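Side-chain contacts in xylooligosaccharide oxidase (Myceliophthora thermophila, PDB 5L6G), which oxidises the C1 hydroxyl of xylooligosaccharides and related sugars to lactones with a bicovalently bound FAD, passing the electrons to oxygen to give hydrogen peroxide: residues A68-I73 and D187-N192; N88-G93 and F99-E104; L108-D113 and F217-S222. One frame throughout, in Å; residues are numbered along the deposited sequence. Where two conformers were deposited one is given.

Contact 1: residues A68-I73 and D187-N192; sequences ATVEHI and DVVLAN. With NAG (2-acetamido-2-deoxy-beta-D-glucopyranose), chain C.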
loop_
_atom_site.group_PDB
_atom_site.type_symbol
_atom_site.label_atom_id
_atom_site.label_comp_id
_atom_site.label_asym_id
_atom_site.label_seq_id
_atom_site.Cartn_x
_atom_site.Cartn_y
_atom_site.Cartn_z
ATOM N N ALA A 68 -16.826 -17.668 2.576
ATOM C CA ALA A 68 -16.929 -17.467 4.033
ATOM C C ALA A 68 -15.884 -18.253 4.823
ATOM O O ALA A 68 -15.777 -18.086 6.033
ATOM C CB ALA A 68 -18.319 -17.865 4.514
ATOM N N THR A 69 -15.132 -19.118 4.154
ATOM C CA THR A 69 -14.096 -19.873 4.828
ATOM C C THR A 69 -12.997 -20.268 3.872
ATOM O O THR A 69 -13.165 -20.257 2.655
ATOM C CB THR A 69 -14.661 -21.160 5.444
ATOM O OG1 THR A 69 -13.579 -22.042 5.780
ATOM C CG2 THR A 69 -15.600 -21.848 4.460
ATOM N N VAL A 70 -11.868 -20.641 4.452
ATOM C CA VAL A 70 -10.714 -21.089 3.682
ATOM C C VAL A 70 -11.099 -22.225 2.726
ATOM O O VAL A 70 -10.598 -22.253 1.619
ATOM C CB VAL A 70 -9.531 -21.523 4.590
ATOM C CG1 VAL A 70 -9.928 -22.620 5.491
ATOM C CG2 VAL A 70 -8.341 -21.982 3.764
ATOM N N GLU A 71 -12.011 -23.114 3.148
ATOM C CA GLU A 71 -12.494 -24.183 2.280
ATOM C C GLU A 71 -13.082 -23.648 0.975
ATOM O O GLU A 71 -12.864 -24.225 -0.088
ATOM C CB GLU A 71 -13.561 -25.054 2.977
ATOM C CG GLU A 71 -13.018 -25.999 4.033
ATOM C CD GLU A 71 -13.151 -25.499 5.480
ATOM O OE1 GLU A 71 -13.251 -24.277 5.734
ATOM O OE2 GLU A 71 -13.150 -26.351 6.393
ATOM N N HIS A 72 -13.883 -22.590 1.080
ATOM C CA HIS A 72 -14.446 -21.954 -0.093
ATOM C C HIS A 72 -13.341 -21.378 -0.966
ATOM O O HIS A 72 -13.406 -21.479 -2.190
ATOM C CB HIS A 72 -15.424 -20.852 0.284
ATOM C CG HIS A 72 -16.682 -21.361 0.897
ATOM N ND1 HIS A 72 -17.477 -20.588 1.706
ATOM C CD2 HIS A 72 -17.272 -22.573 0.845
ATOM C CE1 HIS A 72 -18.508 -21.295 2.125
ATOM N NE2 HIS A 72 -18.408 -22.506 1.614
ATOM N N ILE A 73 -12.317 -20.798 -0.329
ATOM C CA ILE A 73 -11.178 -20.258 -1.083
ATOM C C ILE A 73 -10.471 -21.376 -1.842
ATOM O O ILE A 73 -10.160 -21.235 -3.033
ATOM C CB ILE A 73 -10.166 -19.496 -0.197
ATOM C CG1 ILE A 73 -10.852 -18.303 0.469
ATOM C CG2 ILE A 73 -8.987 -19.026 -1.036
ATOM C CD1 ILE A 73 -10.029 -17.626 1.551
ATOM N N ASP A 187 -1.839 -18.196 6.669
ATOM C CA ASP A 187 -2.301 -19.417 6.039
ATOM C C ASP A 187 -2.604 -19.094 4.591
ATOM O O ASP A 187 -3.257 -18.089 4.302
ATOM C CB ASP A 187 -3.547 -19.948 6.721
ATOM C CG ASP A 187 -3.318 -20.298 8.182
ATOM O OD1 ASP A 187 -2.170 -20.601 8.575
ATOM O OD2 ASP A 187 -4.293 -20.228 8.936
ATOM N N VAL A 188 -2.124 -19.927 3.680
ATOM C CA VAL A 188 -2.177 -19.628 2.275
ATOM C C VAL A 188 -2.757 -20.785 1.493
ATOM O O VAL A 188 -2.411 -21.942 1.744
ATOM C CB VAL A 188 -0.756 -19.336 1.719
ATOM C CG1 VAL A 188 -0.837 -18.756 0.310
ATOM C CG2 VAL A 188 -0.002 -18.409 2.671
ATOM N N VAL A 189 -3.641 -20.454 0.565
ATOM C CA VAL A 189 -4.165 -21.408 -0.413
ATOM C C VAL A 189 -3.324 -21.269 -1.669
ATOM O O VAL A 189 -3.312 -20.209 -2.300
ATOM C CB VAL A 189 -5.631 -21.098 -0.765
ATOM C CG1 VAL A 189 -6.175 -22.083 -1.799
ATOM C CG2 VAL A 189 -6.466 -21.137 0.510
ATOM N N LEU A 190 -2.619 -22.327 -2.026
ATOM C CA LEU A 190 -1.776 -22.324 -3.219
ATOM C C LEU A 190 -2.578 -22.594 -4.489
ATOM O O LEU A 190 -3.738 -22.976 -4.430
ATOM C CB LEU A 190 -0.667 -23.364 -3.069
ATOM C CG LEU A 190 0.219 -23.209 -1.838
ATOM C CD1 LEU A 190 1.260 -24.326 -1.799
ATOM C CD2 LEU A 190 0.903 -21.872 -1.813
ATOM N N ALA A 191 -1.919 -22.413 -5.637
ATOM C CA ALA A 191 -2.556 -22.513 -6.931
ATOM C C ALA A 191 -3.233 -23.852 -7.164
ATOM O O ALA A 191 -4.225 -23.907 -7.878
ATOM C CB ALA A 191 -1.542 -22.237 -8.042
ATOM N N ASN A 192 -2.702 -24.919 -6.570
ATOM C CA ASN A 192 -3.310 -26.249 -6.687
ATOM C C ASN A 192 -4.238 -26.625 -5.527
ATOM O O ASN A 192 -4.542 -27.800 -5.325
ATOM C CB ASN A 192 -2.225 -27.318 -6.835
ATOM C CG ASN A 192 -1.284 -27.381 -5.641
ATOM O OD1 ASN A 192 -1.515 -26.776 -4.578
ATOM N ND2 ASN A 192 -0.193 -28.128 -5.820
HETATM C C1 NAG C . 0.786 -28.283 -4.774
HETATM C C2 NAG C . 1.356 -29.688 -4.979
HETATM C C3 NAG C . 2.482 -30.005 -4.020
HETATM C C4 NAG C . 3.476 -28.864 -4.016
HETATM C C5 NAG C . 2.799 -27.501 -3.869
HETATM C C6 NAG C . 3.824 -26.378 -4.034
HETATM C C7 NAG C . -0.041 -31.417 -5.927
HETATM C C8 NAG C . -1.063 -32.505 -5.727
HETATM N N2 NAG C . 0.360 -30.732 -4.861
HETATM O O3 NAG C . 3.090 -31.242 -4.362
HETATM O O4 NAG C . 4.310 -29.068 -2.899
HETATM O O5 NAG C . 1.825 -27.348 -4.880
HETATM O O6 NAG C . 4.162 -26.276 -5.401
HETATM O O7 NAG C . 0.394 -31.178 -7.054
#
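V70 and I73, on the first turn of helix 70-83, converge on V189 near the end of strand 183-189, a helix-on-sheet contact inside the PCMH-type FAD-binding domain. The contact is wholly apolar and illustrates how one methyl group can serve two helix residues.

I73 meets it with the root and one branch of its side chain. Its CB lies 4.1 Å from V189 CG2. The CG2 branch, set anti to the backbone N, comes closer, 3.6 Å from the same V189 methyl, and the two side chains meet at a slant. The other branch, CG1, starts beside the backbone N (chi1 -61°) and runs on extended, which carries CD1 past the valine towards A221 of the adjoining strand. I73 thus straddles two neighbouring strands. V70, three residues and about one turn earlier, adds its CG2 to V189 CG2 at 3.8 Å, so this valine methyl faces both helix residues; Q74 and V77 continue the row along the helix.

At the helix start, H72 turns its ring back so that ND1 accepts from A68 N in the ring plane. At the far end of the other segment the chain leaves the core for the surface: N192 OD1 takes the N-H of S194, L190 CD1 lies 4.0 Å from C6 of the N-acetylglucosamine, and N192 ND2 carries that sugar through a 1.4 Å bond to its C1.

Contact 2: residues N88-G93 and F99-E104; sequences NPKSGG and FGLGGE. With FAD (flavin-adenine dinucleotide), chain D.
K90 and G100 bring their backbones within 4.4 Å, CA to CA, and N88 and G102 follow at 5.8 Å, where the loop 99-104 folds back against the end of strand 87-90. Beyond K90 the strand opens into the glycine-rich pyrophosphate loop of PCMH-type flavoproteins, which leads to H94, one of the two covalent FAD attachments. The returning loop makes a tight turn, marked by a weak bond from G102 N to F99 O, and it packs largely with bare backbone: G100 CA rests 3.6 Å from P89 O. The carbonyl O of G100 is buried without a polar partner and has K90 CB beside it.

The side chains of the strand fall on two faces. N88 leans toward the loop, its OD1 3.2 Å from G102 CA while accepting from H107. K90 leaves with CG anti to the backbone N (chi1 -173°) and stays extended through its middle, so that CD runs alongside L101 CD2 at 3.9 Å, both chains pointing the same way; NZ goes on to D49 O and E111. P89 turns from the loop to the cofactor and lays CG over a face of the adenine, 3.3 Å from C4A, while its carbonyl O takes the ribose O2B.

The phosphates are held by main-chain N-H groups rather than by charge from this loop: G92 N points almost straight at O1P (173°), and O1A is gripped twice, by S91 N at 2.8 Å and G93 N at 2.9 Å.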
loop_
_atom_site.group_PDB
_atom_site.type_symbol
_atom_site.label_atom_id
_atom_site.label_comp_id
_atom_site.label_asym_id
_atom_site.label_seq_id
_atom_site.Cartn_x
_atom_site.Cartn_y
_atom_site.Cartn_z
ATOM N N ASN A 88 -7.953 -14.200 -8.981
ATOM C CA ASN A 88 -7.284 -13.256 -8.090
ATOM C C ASN A 88 -8.124 -12.985 -6.873
ATOM O O ASN A 88 -9.320 -12.830 -7.000
ATOM C CB ASN A 88 -7.029 -11.920 -8.811
ATOM C CG ASN A 88 -6.426 -12.115 -10.165
ATOM O OD1 ASN A 88 -7.147 -12.278 -11.161
ATOM N ND2 ASN A 88 -5.101 -12.180 -10.216
ATOM N N PRO A 89 -7.494 -12.873 -5.698
ATOM C CA PRO A 89 -8.203 -12.425 -4.523
ATOM C C PRO A 89 -8.441 -10.929 -4.554
ATOM O O PRO A 89 -7.606 -10.177 -5.053
ATOM C CB PRO A 89 -7.251 -12.779 -3.387
ATOM C CG PRO A 89 -5.915 -12.701 -4.000
ATOM C CD PRO A 89 -6.073 -13.121 -5.419
ATOM N N LYS A 90 -9.593 -10.518 -4.037
ATOM C CA LYS A 90 -9.931 -9.110 -3.841
ATOM C C LYS A 90 -10.273 -8.943 -2.376
ATOM O O LYS A 90 -11.237 -9.562 -1.864
ATOM C CB LYS A 90 -11.103 -8.714 -4.708
ATOM C CG LYS A 90 -11.425 -7.227 -4.686
ATOM C CD LYS A 90 -12.585 -6.955 -5.649
ATOM C CE LYS A 90 -13.258 -5.646 -5.347
ATOM N NZ LYS A 90 -14.669 -5.854 -5.059
ATOM N N SER A 91 -9.461 -8.165 -1.683
ATOM C CA SER A 91 -9.660 -7.935 -0.256
ATOM C C SER A 91 -10.425 -6.617 -0.068
ATOM O O SER A 91 -11.640 -6.631 0.051
ATOM C CB SER A 91 -8.325 -7.970 0.481
ATOM O OG SER A 91 -8.470 -7.592 1.837
ATOM N N GLY A 92 -9.737 -5.481 -0.097
ATOM C CA GLY A 92 -10.395 -4.182 0.022
ATOM C C GLY A 92 -10.764 -3.551 -1.315
ATOM O O GLY A 92 -11.524 -2.580 -1.371
ATOM N N GLY A 93 -10.224 -4.115 -2.394
ATOM C CA GLY A 93 -10.457 -3.618 -3.743
ATOM C C GLY A 93 -9.825 -2.294 -4.070
ATOM O O GLY A 93 -10.222 -1.671 -5.054
ATOM N N PHE A 99 -6.141 -4.501 -9.890
ATOM C CA PHE A 99 -5.577 -5.848 -9.950
ATOM C C PHE A 99 -6.325 -6.912 -9.140
ATOM O O PHE A 99 -6.199 -8.097 -9.444
ATOM C CB PHE A 99 -4.101 -5.841 -9.586
ATOM C CG PHE A 99 -3.200 -5.153 -10.592
ATOM C CD1 PHE A 99 -3.533 -5.058 -11.956
ATOM C CD2 PHE A 99 -1.973 -4.666 -10.172
ATOM C CE1 PHE A 99 -2.667 -4.454 -12.858
ATOM C CE2 PHE A 99 -1.105 -4.079 -11.069
ATOM C CZ PHE A 99 -1.450 -3.968 -12.405
ATOM N N GLY A 100 -7.110 -6.503 -8.134
ATOM C CA GLY A 100 -7.976 -7.424 -7.392
ATOM C C GLY A 100 -9.105 -7.951 -8.250
ATOM O O GLY A 100 -9.646 -9.004 -7.969
ATOM N N LEU A 101 -9.451 -7.223 -9.311
ATOM C CA LEU A 101 -10.375 -7.730 -10.325
ATOM C C LEU A 101 -9.683 -8.544 -11.414
ATOM O O LEU A 101 -10.355 -9.141 -12.240
ATOM C CB LEU A 101 -11.133 -6.582 -10.976
ATOM C CG LEU A 101 -12.013 -5.749 -10.057
ATOM C CD1 LEU A 101 -12.538 -4.567 -10.853
ATOM C CD2 LEU A 101 -13.160 -6.573 -9.483
ATOM N N GLY A 102 -8.356 -8.552 -11.391
ATOM C CA GLY A 102 -7.526 -9.295 -12.321
ATOM C C GLY A 102 -6.789 -8.396 -13.288
ATOM O O GLY A 102 -5.962 -8.878 -14.059
ATOM N N GLY A 103 -7.123 -7.105 -13.298
ATOM C CA GLY A 103 -6.430 -6.135 -14.152
ATOM C C GLY A 103 -6.767 -6.274 -15.637
ATOM O O GLY A 103 -6.116 -5.673 -16.484
ATOM N N GLU A 104 -7.793 -7.060 -15.932
ATOM C CA GLU A 104 -8.301 -7.288 -17.286
ATOM C C GLU A 104 -9.584 -8.056 -17.038
ATOM O O GLU A 104 -9.814 -8.516 -15.899
ATOM C CB GLU A 104 -7.325 -8.114 -18.141
ATOM C CG GLU A 104 -6.876 -9.411 -17.478
ATOM C CD GLU A 104 -5.816 -10.185 -18.255
ATOM O OE1 GLU A 104 -5.247 -9.641 -19.210
ATOM O OE2 GLU A 104 -5.536 -11.344 -17.903
HETATM P PA FAD D . -7.106 -5.264 -3.617
HETATM O O1A FAD D . -8.218 -6.119 -3.056
HETATM O O2A FAD D . -7.410 -4.507 -4.871
HETATM O O5B FAD D . -5.776 -6.098 -3.712
HETATM C C5B FAD D . -4.532 -5.560 -4.170
HETATM C C4B FAD D . -3.630 -6.682 -4.635
HETATM O O4B FAD D . -3.391 -7.577 -3.546
HETATM C C3B FAD D . -4.251 -7.515 -5.744
HETATM O O3B FAD D . -3.228 -8.021 -6.575
HETATM C C2B FAD D . -4.893 -8.658 -5.002
HETATM O O2B FAD D . -5.121 -9.808 -5.807
HETATM C C1B FAD D . -3.900 -8.873 -3.882
HETATM N N9A FAD D . -4.558 -9.479 -2.721
HETATM C C8A FAD D . -5.614 -9.039 -2.043
HETATM N N7A FAD D . -5.934 -9.894 -1.043
HETATM C C5A FAD D . -5.035 -10.876 -1.109
HETATM C C6A FAD D . -4.815 -12.116 -0.367
HETATM N N6A FAD D . -5.649 -12.372 0.658
HETATM N N1A FAD D . -3.800 -12.910 -0.766
HETATM C C2A FAD D . -2.982 -12.614 -1.779
HETATM N N3A FAD D . -3.131 -11.472 -2.514
HETATM C C4A FAD D . -4.134 -10.604 -2.205
HETATM N N1 FAD D . -1.058 2.399 0.773
HETATM C C2 FAD D . -0.102 2.708 1.706
HETATM O O2 FAD D . 0.992 2.079 1.693
HETATM N N3 FAD D . -0.336 3.649 2.654
HETATM C C4 FAD D . -1.508 4.322 2.743
HETATM O O4 FAD D . -1.740 5.202 3.620
HETATM C C4X FAD D . -2.584 4.048 1.767
HETATM N N5 FAD D . -3.794 4.680 1.777
HETATM C C5X FAD D . -4.804 4.391 0.875
HETATM C C6 FAD D . -6.053 5.025 0.912
HETATM C C7 FAD D . -7.033 4.703 -0.042
HETATM C C7M FAD D . -8.356 5.425 0.021
HETATM C C8 FAD D . -6.785 3.644 -1.081
HETATM C C8M FAD D . -7.856 3.222 -2.081
HETATM C C9 FAD D . -5.542 3.020 -1.088
HETATM C C9A FAD D . -4.535 3.359 -0.166
HETATM N N10 FAD D . -3.255 2.743 -0.178
HETATM C C10 FAD D . -2.257 3.038 0.753
HETATM C "C1'" FAD D . -2.898 1.729 -1.163
HETATM C "C2'" FAD D . -3.173 0.340 -0.682
HETATM O "O2'" FAD D . -2.118 -0.014 0.216
HETATM C "C3'" FAD D . -3.095 -0.555 -1.906
HETATM O "O3'" FAD D . -4.029 -0.139 -2.910
HETATM C "C4'" FAD D . -3.399 -1.992 -1.475
HETATM O "O4'" FAD D . -2.681 -2.893 -2.329
HETATM C "C5'" FAD D . -4.888 -2.227 -1.519
HETATM O "O5'" FAD D . -5.208 -3.409 -0.782
HETATM P P FAD D . -6.648 -4.020 -0.986
HETATM O O1P FAD D . -6.764 -5.351 -0.313
HETATM O O2P FAD D . -7.685 -2.995 -0.653
HETATM O O3P FAD D . -6.726 -4.093 -2.584
#

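Contact 3: residues L108-D113 and F217-S222; sequences LVVELD and FGIVAS. With FAD (flavin-adenine dinucleotide), chain D.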
loop_
_atom_site.group_PDB
_atom_site.type_symbol
_atom_site.label_atom_id
_atom_site.label_comp_id
_atom_site.label_asym_id
_atom_site.label_seq_id
_atom_site.Cartn_x
_atom_site.Cartn_y
_atom_site.Cartn_z
ATOM N N LEU A 108 -11.588 -15.153 -12.506
ATOM C CA LEU A 108 -12.365 -15.432 -11.314
ATOM C C LEU A 108 -11.878 -14.492 -10.237
ATOM O O LEU A 108 -10.687 -14.453 -9.961
ATOM C CB LEU A 108 -12.144 -16.863 -10.847
ATOM C CG LEU A 108 -12.712 -17.192 -9.471
ATOM C CD1 LEU A 108 -14.228 -17.070 -9.472
ATOM C CD2 LEU A 108 -12.286 -18.590 -9.052
ATOM N N VAL A 109 -12.787 -13.759 -9.634
ATOM C CA VAL A 109 -12.453 -12.904 -8.526
ATOM C C VAL A 109 -12.914 -13.591 -7.261
ATOM O O VAL A 109 -14.090 -13.944 -7.129
ATOM C CB VAL A 109 -13.099 -11.517 -8.671
ATOM C CG1 VAL A 109 -12.898 -10.713 -7.391
ATOM C CG2 VAL A 109 -12.485 -10.808 -9.858
ATOM N N VAL A 110 -11.975 -13.792 -6.351
ATOM C CA VAL A 110 -12.273 -14.396 -5.060
ATOM C C VAL A 110 -12.437 -13.234 -4.109
ATOM O O VAL A 110 -11.466 -12.691 -3.586
ATOM C CB VAL A 110 -11.160 -15.368 -4.638
ATOM C CG1 VAL A 110 -11.483 -16.033 -3.299
ATOM C CG2 VAL A 110 -10.976 -16.394 -5.751
ATOM N N GLU A 111 -13.685 -12.810 -3.972
ATOM C CA GLU A 111 -14.028 -11.656 -3.172
ATOM C C GLU A 111 -14.045 -12.046 -1.693
ATOM O O GLU A 111 -14.855 -12.873 -1.287
ATOM C CB GLU A 111 -15.413 -11.149 -3.580
ATOM C CG GLU A 111 -15.972 -10.086 -2.662
ATOM C CD GLU A 111 -15.171 -8.812 -2.742
ATOM O OE1 GLU A 111 -15.094 -8.233 -3.848
ATOM O OE2 GLU A 111 -14.612 -8.381 -1.720
ATOM N N LEU A 112 -13.200 -11.395 -0.901
ATOM C CA LEU A 112 -12.886 -11.795 0.461
ATOM C C LEU A 112 -13.563 -10.942 1.522
ATOM O O LEU A 112 -13.353 -11.166 2.708
ATOM C CB LEU A 112 -11.371 -11.718 0.677
ATOM C CG LEU A 112 -10.533 -12.606 -0.244
ATOM C CD1 LEU A 112 -9.071 -12.362 0.060
ATOM C CD2 LEU A 112 -10.851 -14.083 -0.047
ATOM N N ASP A 113 -14.410 -10.006 1.096
ATOM C CA ASP A 113 -14.975 -9.004 1.997
ATOM C C ASP A 113 -16.011 -9.518 2.978
ATOM O O ASP A 113 -16.350 -8.814 3.917
ATOM C CB ASP A 113 -15.541 -7.802 1.212
ATOM C CG ASP A 113 -16.856 -8.106 0.512
ATOM O OD1 ASP A 113 -17.182 -9.272 0.264
ATOM O OD2 ASP A 113 -17.583 -7.147 0.181
ATOM N N PHE A 217 1.662 -15.375 -5.087
ATOM C CA PHE A 217 1.989 -16.719 -4.611
ATOM C C PHE A 217 0.872 -17.586 -4.070
ATOM O O PHE A 217 1.100 -18.757 -3.810
ATOM C CB PHE A 217 3.128 -16.626 -3.602
ATOM C CG PHE A 217 4.325 -15.955 -4.168
ATOM C CD1 PHE A 217 5.179 -16.648 -4.996
ATOM C CD2 PHE A 217 4.544 -14.607 -3.961
ATOM C CE1 PHE A 217 6.272 -16.027 -5.568
ATOM C CE2 PHE A 217 5.635 -13.985 -4.528
ATOM C CZ PHE A 217 6.509 -14.696 -5.317
ATOM N N GLY A 218 -0.333 -17.039 -3.940
ATOM C CA GLY A 218 -1.453 -17.788 -3.391
ATOM C C GLY A 218 -2.449 -16.803 -2.835
ATOM O O GLY A 218 -2.263 -15.604 -2.959
ATOM N N ILE A 219 -3.535 -17.300 -2.275
ATOM C CA ILE A 219 -4.480 -16.437 -1.598
ATOM C C ILE A 219 -4.267 -16.653 -0.120
ATOM O O ILE A 219 -4.429 -17.761 0.377
ATOM C CB ILE A 219 -5.926 -16.772 -2.003
ATOM C CG1 ILE A 219 -6.099 -16.551 -3.510
ATOM C CG2 ILE A 219 -6.903 -15.917 -1.218
ATOM C CD1 ILE A 219 -7.513 -16.743 -3.996
ATOM N N VAL A 220 -3.853 -15.607 0.569
ATOM C CA VAL A 220 -3.744 -15.654 2.025
ATOM C C VAL A 220 -5.162 -15.716 2.585
ATOM O O VAL A 220 -5.995 -14.856 2.290
ATOM C CB VAL A 220 -3.001 -14.429 2.560
ATOM C CG1 VAL A 220 -3.026 -14.419 4.074
ATOM C CG2 VAL A 220 -1.574 -14.437 2.066
ATOM N N ALA A 221 -5.434 -16.770 3.343
ATOM C CA ALA A 221 -6.755 -17.019 3.903
ATOM C C ALA A 221 -6.871 -16.598 5.350
ATOM O O ALA A 221 -7.977 -16.469 5.860
ATOM C CB ALA A 221 -7.115 -18.497 3.765
ATOM N N SER A 222 -5.743 -16.390 6.017
ATOM C CA SER A 222 -5.742 -15.881 7.367
ATOM C C SER A 222 -4.381 -15.290 7.616
ATOM O O SER A 222 -3.377 -15.849 7.153
ATOM C CB SER A 222 -6.031 -16.977 8.386
ATOM O OG SER A 222 -6.140 -16.418 9.691
HETATM P PA FAD D . -7.106 -5.264 -3.617
HETATM O O1A FAD D . -8.218 -6.119 -3.056
HETATM O O2A FAD D . -7.410 -4.507 -4.871
HETATM O O5B FAD D . -5.776 -6.098 -3.712
HETATM C C5B FAD D . -4.532 -5.560 -4.170
HETATM C C4B FAD D . -3.630 -6.682 -4.635
HETATM O O4B FAD D . -3.391 -7.577 -3.546
HETATM C C3B FAD D . -4.251 -7.515 -5.744
HETATM O O3B FAD D . -3.228 -8.021 -6.575
HETATM C C2B FAD D . -4.893 -8.658 -5.002
HETATM O O2B FAD D . -5.121 -9.808 -5.807
HETATM C C1B FAD D . -3.900 -8.873 -3.882
HETATM N N9A FAD D . -4.558 -9.479 -2.721
HETATM C C8A FAD D . -5.614 -9.039 -2.043
HETATM N N7A FAD D . -5.934 -9.894 -1.043
HETATM C C5A FAD D . -5.035 -10.876 -1.109
HETATM C C6A FAD D . -4.815 -12.116 -0.367
HETATM N N6A FAD D . -5.649 -12.372 0.658
HETATM N N1A FAD D . -3.800 -12.910 -0.766
HETATM C C2A FAD D . -2.982 -12.614 -1.779
HETATM N N3A FAD D . -3.131 -11.472 -2.514
HETATM C C4A FAD D . -4.134 -10.604 -2.205
HETATM N N1 FAD D . -1.058 2.399 0.773
HETATM C C2 FAD D . -0.102 2.708 1.706
HETATM O O2 FAD D . 0.992 2.079 1.693
HETATM N N3 FAD D . -0.336 3.649 2.654
HETATM C C4 FAD D . -1.508 4.322 2.743
HETATM O O4 FAD D . -1.740 5.202 3.620
HETATM C C4X FAD D . -2.584 4.048 1.767
HETATM N N5 FAD D . -3.794 4.680 1.777
HETATM C C5X FAD D . -4.804 4.391 0.875
HETATM C C6 FAD D . -6.053 5.025 0.912
HETATM C C7 FAD D . -7.033 4.703 -0.042
HETATM C C7M FAD D . -8.356 5.425 0.021
HETATM C C8 FAD D . -6.785 3.644 -1.081
HETATM C C8M FAD D . -7.856 3.222 -2.081
HETATM C C9 FAD D . -5.542 3.020 -1.088
HETATM C C9A FAD D . -4.535 3.359 -0.166
HETATM N N10 FAD D . -3.255 2.743 -0.178
HETATM C C10 FAD D . -2.257 3.038 0.753
HETATM C "C1'" FAD D . -2.898 1.729 -1.163
HETATM C "C2'" FAD D . -3.173 0.340 -0.682
HETATM O "O2'" FAD D . -2.118 -0.014 0.216
HETATM C "C3'" FAD D . -3.095 -0.555 -1.906
HETATM O "O3'" FAD D . -4.029 -0.139 -2.910
HETATM C "C4'" FAD D . -3.399 -1.992 -1.475
HETATM O "O4'" FAD D . -2.681 -2.893 -2.329
HETATM C "C5'" FAD D . -4.888 -2.227 -1.519
HETATM O "O5'" FAD D . -5.208 -3.409 -0.782
HETATM P P FAD D . -6.648 -4.020 -0.986
HETATM O O1P FAD D . -6.764 -5.351 -0.313
HETATM O O2P FAD D . -7.685 -2.995 -0.653
HETATM O O3P FAD D . -6.726 -4.093 -2.584
#
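I219 reaches across from strand 219-229 to V110 and L112, and these three residues carry the contact between 108-113 and 217-222. The two backbones stay well apart, about 8.8 Å between the CA atoms of V110 and I219, so the space is bridged by side chains alone. I219 has the largest share, and its two branches divide the work. CG1 stands beside the backbone N, anti to the carbonyl carbon (chi1 -61°), and an extended second torsion pushes CD1 forward against the isopropyl group of V110. There the methyl meets the whole fork: CG2 at 3.9 Å, with CB and CG1 hardly farther. The two side chains meet at an angle rather than running alongside each other. The second branch, I219 CG2, turns to L112 and approaches its CD1 loosely, at 4.4 Å.

L112 uses the same methyl for the cofactor. Its CD1 sits 3.5 Å from the adenine amino nitrogen N6A, above the level of the ring and outside its edge. The neighbour of I219, V220, reads the adenine with its backbone: its N-H goes to N1A (3.0 Å, 160°), and N6A in turn donates to the carbonyl O of V220 at 3.0 Å. With a donor and an acceptor of one residue engaged, the base is fixed in rotation within its own plane. G218 O, in the loop just before the strand, lies 3.3 Å from C2A at the same edge. Just beyond V220, A221 and S222 form a classic beta bulge opposite D187.

P67 and F486 border the apolar cluster. A parallel strand of one sheet thereby faces an antiparallel strand of another, with adenine at their margin, the adenine-binding site of a PCMH-type FAD domain.

In the fold
The three contacts lie in a row through the FAD-binding domain, with contact 3 in the middle. Contacts 1 and 3, with centres 7 Å apart, share a sheet: strands 183-189 and 219-229 pair directly, V189 N lying 2.8 Å from I219 O. Contacts 2 and 3, 9 Å apart, share the other, where strands 87-90 and 108-111 run parallel and K90 NZ meets E111 OE1 at 2.7 Å. Contact 3 therefore joins the two sheets, while contacts 1 and 2 do not touch. FAD spans the last two: 217-222 takes its adenine edge, 88-93 its phosphates. The substrate site is farther on, with the F99 side chain about 9 Å from the bound beta-D-xylopyranose.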